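Local structure of galactonate dehydratase (Zobellia galactanivorans, 5OLC) at residues R198-S203 with D223-E228; P249-E254 with V271-P276. The protein belongs to the enolase superfamily, with a mandelate racemase/muconate lactonizing enzyme type N-terminal domain and a TIM-barrel-like, enolase-type C-terminal domain. All coordinates share one frame; numbering follows the deposited sequence.

In the fold
Past the antiparallel three-stranded sheet of the N-terminal part, the chain enters a barrel-like sheet whose parallel strands alternate with helices. Contact 1 pairs strand 198-202 with strand 224-228 and closes the loop carrying helix 209-219. The chain then passes through helix 236-245 to contact 2, where strands 250-252 and 273-274 meet and close the loop carrying helix 258-267. Both are parallel beta-alpha-beta crossovers, and they follow in series, neither nesting nor crossing. Strands 224-228 and 250-252 join them side by side: F227 probably exchanges backbone hydrogen bonds with P249 and S251. Four consecutive barrel strands are thereby tied together; the centres of contact 1 and contact 2 lie about 11 Å apart.

Contact 1 (R198-S203 with D223-E228); sequences RLMIDS and DISWFE
L199, I201 and S203 share a ladder of backbone hydrogen bonds with S225, W226 and E228, where strands 198-202 and 226-228 run parallel, their axes 4.7 Å apart and inclined by 25°. I201 is held by both its backbone N and its backbone O, which reach the neighbouring strand on either side of F227: N donates to W226 O (3.1 Å), and O accepts from E228 N (2.8 Å). At the start of the pairing the second chain turns a corner at S225, a small residue whose N still reaches L199 O. M200 crosses W226 at a slant: CG sits over the face of the six-membered ring, 3.7 Å from its centroid, and SD over the same ring makes a Met-aromatic contact. Bends at chi2 (84°) and chi3 (75°) curl the flexible thioether so that CE rests by W226 CH2. The other surface of the sheet is apolar, as suits a side packed on helix 179-193. There I201 CD1 covers a face of F227, 3.7 Å from the ring centroid, while S203 CB meets the ring edge at CE1; L199 CD2 lies alongside I224 CD1. At the C-terminal ends D202 OD2 and E228 OE2 stand 3.7 Å apart, a like-charged pair whose repulsion K172 probably offsets, by a salt bridge to E228 and a long, weak ion pair to D202. Such clustered acids at successive strand ends are consistent with the metal-binding positions of enolase-superfamily relatives.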
loop_
_atom_site.group_PDB
_atom_site.type_symbol
_atom_site.label_atom_id
_atom_site.label_comp_id
_atom_site.label_asym_id
_atom_site.label_seq_id
_atom_site.Cartn_x
_atom_site.Cartn_y
_atom_site.Cartn_z
ATOM N N ARG A 198 36.876 -3.726 15.566
ATOM C CA ARG A 198 35.726 -3.242 14.783
ATOM C C ARG A 198 35.958 -1.793 14.336
ATOM O O ARG A 198 36.585 -1.013 15.057
ATOM C CB ARG A 198 34.420 -3.320 15.585
ATOM C CG ARG A 198 33.857 -4.716 15.771
ATOM C CD ARG A 198 32.474 -4.717 16.434
ATOM N NE ARG A 198 32.377 -3.919 17.665
ATOM C CZ ARG A 198 32.751 -4.336 18.870
ATOM N NH1 ARG A 198 33.292 -5.539 19.027
ATOM N NH2 ARG A 198 32.620 -3.539 19.925
ATOM N N LEU A 199 35.442 -1.434 13.162
ATOM C CA LEU A 199 35.608 -0.101 12.598
ATOM C C LEU A 199 34.302 0.380 11.944
ATOM O O LEU A 199 33.701 -0.359 11.164
ATOM C CB LEU A 199 36.787 -0.134 11.595
ATOM C CG LEU A 199 37.111 1.124 10.794
ATOM C CD1 LEU A 199 37.769 2.187 11.662
ATOM C CD2 LEU A 199 38.021 0.786 9.647
ATOM N N MET A 200 33.866 1.614 12.275
ATOM C CA MET A 200 32.639 2.231 11.743
ATOM C C MET A 200 32.954 3.557 11.042
ATOM O O MET A 200 33.871 4.258 11.466
ATOM C CB MET A 200 31.598 2.474 12.855
ATOM C CG MET A 200 31.145 1.222 13.574
ATOM S SD MET A 200 32.234 0.699 14.927
ATOM C CE MET A 200 31.819 1.850 16.123
ATOM N N ILE A 201 32.179 3.908 9.997
ATOM C CA ILE A 201 32.350 5.148 9.230
ATOM C C ILE A 201 31.167 6.121 9.455
ATOM O O ILE A 201 30.016 5.687 9.526
ATOM C CB ILE A 201 32.649 4.885 7.723
ATOM C CG1 ILE A 201 31.551 4.038 7.044
ATOM C CG2 ILE A 201 34.016 4.223 7.568
ATOM C CD1 ILE A 201 31.433 4.186 5.536
ATOM N N ASP A 202 31.469 7.427 9.605
ATOM C CA ASP A 202 30.477 8.475 9.838
ATOM C C ASP A 202 30.615 9.600 8.812
ATOM O O ASP A 202 31.603 10.336 8.823
ATOM C CB ASP A 202 30.586 9.010 11.277
ATOM C CG ASP A 202 29.590 10.100 11.668
ATOM O OD1 ASP A 202 28.557 10.260 10.960
ATOM O OD2 ASP A 202 29.828 10.778 12.696
ATOM N N SER A 203 29.608 9.734 7.933
ATOM C CA SER A 203 29.577 10.737 6.872
ATOM C C SER A 203 29.249 12.129 7.377
ATOM O O SER A 203 29.874 13.088 6.930
ATOM C CB SER A 203 28.582 10.334 5.787
ATOM O OG SER A 203 28.253 11.413 4.927
ATOM N N ASP A 223 35.518 -4.634 6.148
ATOM C CA ASP A 223 34.660 -5.070 7.264
ATOM C C ASP A 223 34.190 -3.887 8.127
ATOM O O ASP A 223 34.719 -3.643 9.223
ATOM C CB ASP A 223 35.327 -6.184 8.103
ATOM C CG ASP A 223 34.530 -6.650 9.320
ATOM O OD1 ASP A 223 33.494 -7.321 9.130
ATOM O OD2 ASP A 223 34.952 -6.345 10.465
ATOM N N ILE A 224 33.220 -3.128 7.602
ATOM C CA ILE A 224 32.690 -1.974 8.328
ATOM C C ILE A 224 31.497 -2.403 9.166
ATOM O O ILE A 224 30.540 -2.970 8.630
ATOM C CB ILE A 224 32.421 -0.739 7.424
ATOM C CG1 ILE A 224 33.672 -0.358 6.581
ATOM C CG2 ILE A 224 31.886 0.453 8.230
ATOM C CD1 ILE A 224 35.056 -0.211 7.345
ATOM N N SER A 225 31.584 -2.163 10.490
ATOM C CA SER A 225 30.543 -2.517 11.453
ATOM C C SER A 225 29.235 -1.755 11.218
ATOM O O SER A 225 28.171 -2.347 11.376
ATOM C CB SER A 225 31.046 -2.382 12.881
ATOM O OG SER A 225 32.096 -3.315 13.086
ATOM N N TRP A 226 29.311 -0.472 10.800
ATOM C CA TRP A 226 28.138 0.322 10.429
ATOM C C TRP A 226 28.503 1.656 9.754
ATOM O O TRP A 226 29.614 2.161 9.922
ATOM C CB TRP A 226 27.115 0.528 11.586
ATOM C CG TRP A 226 27.444 1.579 12.599
ATOM C CD1 TRP A 226 27.466 2.927 12.407
ATOM C CD2 TRP A 226 27.641 1.371 14.002
ATOM N NE1 TRP A 226 27.747 3.567 13.589
ATOM C CE2 TRP A 226 27.870 2.635 14.585
ATOM C CE3 TRP A 226 27.723 0.229 14.817
ATOM C CZ2 TRP A 226 28.154 2.792 15.947
ATOM C CZ3 TRP A 226 27.991 0.386 16.168
ATOM C CH2 TRP A 226 28.189 1.656 16.723
ATOM N N PHE A 227 27.534 2.219 9.000
ATOM C CA PHE A 227 27.640 3.501 8.331
ATOM C C PHE A 227 26.664 4.471 9.007
ATOM O O PHE A 227 25.442 4.325 8.893
ATOM C CB PHE A 227 27.391 3.359 6.813
ATOM C CG PHE A 227 27.756 4.535 5.922
ATOM C CD1 PHE A 227 28.289 5.704 6.461
ATOM C CD2 PHE A 227 27.550 4.475 4.546
ATOM C CE1 PHE A 227 28.609 6.783 5.644
ATOM C CE2 PHE A 227 27.881 5.558 3.725
ATOM C CZ PHE A 227 28.400 6.706 4.282
ATOM N N GLU A 228 27.236 5.441 9.749
ATOM C CA GLU A 228 26.527 6.468 10.510
ATOM C C GLU A 228 26.199 7.681 9.660
ATOM O O GLU A 228 27.051 8.163 8.910
ATOM C CB GLU A 228 27.320 6.866 11.767
ATOM C CG GLU A 228 26.437 7.381 12.893
ATOM C CD GLU A 228 27.163 7.770 14.166
ATOM O OE1 GLU A 228 27.715 6.867 14.834
ATOM O OE2 GLU A 228 27.143 8.971 14.521
#

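Contact 2 (P249-E254 with V271-P276); sequences PISGGE and VDIAQP
I250 and D272 hold the beginning of this parallel pairing by a double link. The carboxylate of D272 turns back along the neighbouring chain, so that OD2 accepts I250 N through its anti lone pair (3.0 Å, nearly straight at 167°). In return I250 O receives D272 N at 2.8 Å, in the carbonyl plane, with I273 N as a second, weak donor. An aspartate suits this place because it binds the backbone amide with one oxygen while OD1 makes a salt bridge to R243. Close packing continues at G252: lacking a side chain, it lets V271 CG1 come within 3.5 Å of G252 N. S251 is a short side chain on the same face as I273, and its OG packs against I273 CB at 3.4 Å. The ladder proceeds from G252 N to I273 O, then from Q275 N to G252 O (3.1 Å), the latter donor standing 51° out of the carbonyl plane. Beyond it the pairing slackens. G253 takes a positive phi of 126°, which glycine adopts readily; the partly exposed E254 points away, and its N, 3.4 Å from Q275 O, is too poorly aligned for a hydrogen bond. P249 at the other end is partly exposed too, but it leans on D272, with CA 3.3 Å from D272 OD2. At this end D272 and I273 also pack on Y209 and K210 of a second subunit. I250 and V271 pack on Y239 of helix 236-245, and A274 on F262 and F266 of helix 258-267. On the other surface S251 and I273 meet W226, while strands 224-228 and 300-301 flank the pair within the barrel.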
loop_
_atom_site.group_PDB
_atom_site.type_symbol
_atom_site.label_atom_id
_atom_site.label_comp_id
_atom_site.label_asym_id
_atom_site.label_seq_id
_atom_site.Cartn_x
_atom_site.Cartn_y
_atom_site.Cartn_z
ATOM N N PRO A 249 25.710 -2.304 7.838
ATOM C CA PRO A 249 24.512 -1.804 8.541
ATOM C C PRO A 249 24.422 -0.284 8.578
ATOM O O PRO A 249 25.441 0.391 8.680
ATOM C CB PRO A 249 24.639 -2.409 9.936
ATOM C CG PRO A 249 25.527 -3.574 9.756
ATOM C CD PRO A 249 26.519 -3.150 8.727
ATOM N N ILE A 250 23.201 0.247 8.416
ATOM C CA ILE A 250 22.929 1.685 8.323
ATOM C C ILE A 250 22.458 2.256 9.656
ATOM O O ILE A 250 21.475 1.783 10.226
ATOM C CB ILE A 250 21.956 1.986 7.136
ATOM C CG1 ILE A 250 22.470 1.401 5.777
ATOM C CG2 ILE A 250 21.601 3.470 7.019
ATOM C CD1 ILE A 250 23.885 1.865 5.234
ATOM N N SER A 251 23.199 3.258 10.148
ATOM C CA SER A 251 22.950 3.976 11.398
ATOM C C SER A 251 22.382 5.343 11.109
ATOM O O SER A 251 22.725 5.942 10.088
ATOM C CB SER A 251 24.248 4.158 12.166
ATOM O OG SER A 251 24.339 3.246 13.244
ATOM N N GLY A 252 21.560 5.845 12.026
ATOM C CA GLY A 252 20.960 7.166 11.884
ATOM C C GLY A 252 19.974 7.517 12.968
ATOM O O GLY A 252 19.465 6.637 13.658
ATOM N N GLY A 253 19.706 8.804 13.108
ATOM C CA GLY A 253 18.761 9.296 14.096
ATOM C C GLY A 253 19.345 10.357 14.989
ATOM O O GLY A 253 18.631 10.859 15.858
ATOM N N GLU A 254 20.650 10.714 14.793
ATOM C CA GLU A 254 21.326 11.779 15.554
ATOM C C GLU A 254 20.367 12.966 15.602
ATOM O O GLU A 254 19.987 13.413 16.679
ATOM C CB GLU A 254 22.582 12.264 14.815
ATOM C CG GLU A 254 23.832 11.416 14.922
ATOM C CD GLU A 254 25.070 12.148 14.426
ATOM O OE1 GLU A 254 25.880 11.518 13.710
ATOM O OE2 GLU A 254 25.221 13.356 14.734
ATOM N N VAL A 271 16.858 2.475 9.214
ATOM C CA VAL A 271 18.066 2.083 9.918
ATOM C C VAL A 271 18.060 0.663 10.495
ATOM O O VAL A 271 17.007 0.081 10.785
ATOM C CB VAL A 271 18.410 3.123 11.022
ATOM C CG1 VAL A 271 18.721 4.481 10.414
ATOM C CG2 VAL A 271 17.311 3.234 12.077
ATOM N N ASP A 272 19.284 0.137 10.674
ATOM C CA ASP A 272 19.607 -1.116 11.329
ATOM C C ASP A 272 19.831 -0.776 12.816
ATOM O O ASP A 272 19.466 -1.575 13.686
ATOM C CB ASP A 272 20.886 -1.723 10.720
ATOM C CG ASP A 272 20.670 -2.430 9.407
ATOM O OD1 ASP A 272 20.012 -3.499 9.406
ATOM O OD2 ASP A 272 21.182 -1.943 8.389
ATOM N N ILE A 273 20.421 0.422 13.090
ATOM C CA ILE A 273 20.740 0.962 14.430
ATOM C C ILE A 273 20.192 2.376 14.556
ATOM O O ILE A 273 20.530 3.230 13.732
ATOM C CB ILE A 273 22.277 0.995 14.707
ATOM C CG1 ILE A 273 22.966 -0.355 14.478
ATOM C CG2 ILE A 273 22.577 1.534 16.090
ATOM C CD1 ILE A 273 23.941 -0.324 13.413
ATOM N N ALA A 274 19.402 2.642 15.612
ATOM C CA ALA A 274 18.853 3.973 15.888
ATOM C C ALA A 274 19.778 4.672 16.882
ATOM O O ALA A 274 20.137 4.074 17.897
ATOM C CB ALA A 274 17.454 3.855 16.462
ATOM N N GLN A 275 20.195 5.917 16.585
ATOM C CA GLN A 275 21.142 6.625 17.437
ATOM C C GLN A 275 20.578 7.924 18.027
ATOM O O GLN A 275 21.065 8.998 17.668
ATOM C CB GLN A 275 22.490 6.858 16.705
ATOM C CG GLN A 275 23.178 5.566 16.282
ATOM C CD GLN A 275 24.676 5.640 16.135
ATOM O OE1 GLN A 275 25.241 5.143 15.157
ATOM N NE2 GLN A 275 25.368 6.150 17.146
ATOM N N PRO A 276 19.596 7.881 18.967
ATOM C CA PRO A 276 19.124 9.147 19.570
ATOM C C PRO A 276 20.137 9.707 20.572
ATOM O O PRO A 276 20.786 8.932 21.282
ATOM C CB PRO A 276 17.816 8.765 20.285
ATOM C CG PRO A 276 17.705 7.295 20.196
ATOM C CD PRO A 276 18.927 6.714 19.573
#